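Local coordinates for protein methane monooxygenase hydroxylase, MmoD (Methylosinus sporium, PDB 6D7K) that binds the methane monooxygenase hydroxylase and probably regulates its monooxygenase activity, at residues A63-L66 and S67-R71. Numbering follows the deposited sequence.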
loop_
_atom_site.group_PDB
_atom_site.type_symbol
_atom_site.label_atom_id
_atom_site.label_comp_id
_atom_site.label_asym_id
_atom_site.label_seq_id
_atom_site.Cartn_x
_atom_site.Cartn_y
_atom_site.Cartn_z
ATOM N N ALA H 63 -1.977 -30.121 -1.928
ATOM C CA ALA H 63 -3.316 -30.650 -2.182
ATOM C C ALA H 63 -4.352 -29.995 -1.263
ATOM O O ALA H 63 -5.470 -29.683 -1.693
ATOM C CB ALA H 63 -3.323 -32.175 -2.047
ATOM N N HIS H 64 -4.004 -29.766 0.001
ATOM C CA HIS H 64 -4.931 -29.088 0.896
ATOM C C HIS H 64 -5.266 -27.703 0.361
ATOM O O HIS H 64 -6.438 -27.356 0.181
ATOM C CB HIS H 64 -4.330 -28.978 2.298
ATOM C CG HIS H 64 -4.425 -30.229 3.116
ATOM N ND1 HIS H 64 -5.561 -31.007 3.166
ATOM C CD2 HIS H 64 -3.532 -30.815 3.954
ATOM C CE1 HIS H 64 -5.357 -32.027 3.980
ATOM N NE2 HIS H 64 -4.132 -31.936 4.467
ATOM N N VAL H 65 -4.233 -26.892 0.108
ATOM C CA VAL H 65 -4.442 -25.511 -0.326
ATOM C C VAL H 65 -5.214 -25.461 -1.633
ATOM O O VAL H 65 -6.035 -24.561 -1.843
ATOM C CB VAL H 65 -3.104 -24.776 -0.474
ATOM C CG1 VAL H 65 -3.369 -23.353 -0.907
ATOM C CG2 VAL H 65 -2.286 -24.835 0.810
ATOM N N LEU H 66 -4.942 -26.404 -2.550
ATOM C CA LEU H 66 -5.659 -26.424 -3.828
ATOM C C LEU H 66 -7.128 -26.791 -3.638
ATOM O O LEU H 66 -8.007 -26.200 -4.272
ATOM C CB LEU H 66 -4.983 -27.383 -4.810
ATOM C CG LEU H 66 -3.667 -26.894 -5.421
ATOM C CD1 LEU H 66 -3.142 -27.881 -6.425
ATOM C CD2 LEU H 66 -3.834 -25.551 -6.076
ATOM N N SER H 67 -7.420 -27.764 -2.781
ATOM C CA SER H 67 -8.818 -28.038 -2.482
ATOM C C SER H 67 -9.527 -26.761 -2.069
ATOM O O SER H 67 -10.696 -26.553 -2.405
ATOM C CB SER H 67 -8.919 -29.099 -1.390
ATOM O OG SER H 67 -9.844 -28.728 -0.389
ATOM N N HIS H 68 -8.817 -25.874 -1.376
ATOM C CA HIS H 68 -9.429 -24.640 -0.910
ATOM C C HIS H 68 -9.630 -23.685 -2.073
ATOM O O HIS H 68 -10.732 -23.169 -2.278
ATOM C CB HIS H 68 -8.569 -24.021 0.204
ATOM C CG HIS H 68 -8.797 -22.557 0.415
ATOM N ND1 HIS H 68 -10.006 -22.044 0.837
ATOM C CD2 HIS H 68 -7.974 -21.496 0.246
ATOM C CE1 HIS H 68 -9.919 -20.726 0.909
ATOM N NE2 HIS H 68 -8.695 -20.368 0.561
ATOM N N PHE H 69 -8.578 -23.464 -2.861
ATOM C CA PHE H 69 -8.701 -22.654 -4.068
ATOM C C PHE H 69 -9.818 -23.153 -4.977
ATOM O O PHE H 69 -10.666 -22.373 -5.420
ATOM C CB PHE H 69 -7.365 -22.628 -4.810
ATOM C CG PHE H 69 -6.319 -21.820 -4.115
ATOM C CD1 PHE H 69 -6.630 -21.115 -2.971
ATOM C CD2 PHE H 69 -5.037 -21.745 -4.600
ATOM C CE1 PHE H 69 -5.667 -20.357 -2.321
ATOM C CE2 PHE H 69 -4.069 -20.984 -3.949
ATOM C CZ PHE H 69 -4.385 -20.296 -2.819
ATOM N N LYS H 70 -9.840 -24.454 -5.268
ATOM C CA LYS H 70 -10.843 -24.967 -6.202
ATOM C C LYS H 70 -12.258 -24.787 -5.662
ATOM O O LYS H 70 -13.174 -24.451 -6.419
ATOM C CB LYS H 70 -10.563 -26.437 -6.529
ATOM C CG LYS H 70 -9.289 -26.629 -7.335
ATOM C CD LYS H 70 -8.988 -28.092 -7.572
ATOM C CE LYS H 70 -7.664 -28.275 -8.298
ATOM N NZ LYS H 70 -7.808 -28.116 -9.763
ATOM N N ARG H 71 -12.453 -24.997 -4.356
ATOM C CA ARG H 71 -13.737 -24.690 -3.732
ATOM C C ARG H 71 -14.119 -23.228 -3.935
ATOM O O ARG H 71 -15.291 -22.915 -4.178
ATOM C CB ARG H 71 -13.682 -25.014 -2.240
ATOM C CG ARG H 71 -14.589 -26.140 -1.814
ATOM C CD ARG H 71 -14.427 -26.420 -0.339
ATOM N NE ARG H 71 -13.640 -27.626 -0.085
ATOM C CZ ARG H 71 -14.169 -28.839 0.052
ATOM N NH1 ARG H 71 -15.485 -28.989 -0.046
ATOM N NH2 ARG H 71 -13.387 -29.900 0.288
#
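Val-65 O takes two backbone N-H groups: a nearly straight bond from Phe-69 N at 3.0 Å, and a weak, bent one from His-68 N at 3.1 Å. The same oxygen lies over one face of the Phe-69 ring, nearer CG. Val-65 CG1 sits over that same face, nearer CZ, as a CH-pi contact 4.0 Å from the centroid. With CG1 anti to the backbone N (chi1 -179°), this methyl reaches the ring, and the two side chains point the same way. Leu-66 CD2 approaches Phe-69 CD2 more loosely, at 4.3 Å. The ring also makes a cation-pi contact with Arg-42. An alanine in place of Phe-69 is likely to leave Val-65 CG1 without its aromatic cover and Arg-42 without its cation-pi partner. One residue on, Lys-70 N gives Leu-66 O a straight i to i+4 bond of 2.7 Å. Helix 55-74 packs on the antiparallel sheet, Val-65 on Trp-38 and Ile-40, Leu-66 and Phe-69 on Tyr-25, while Lys-70 NZ forms a salt bridge with Asp-22. His-64 and His-68 instead hydrogen-bond through ND1 to the chain of another protein. The helix is therefore amphipathic, with an apolar side on the sheet and imidazoles at a protein interface.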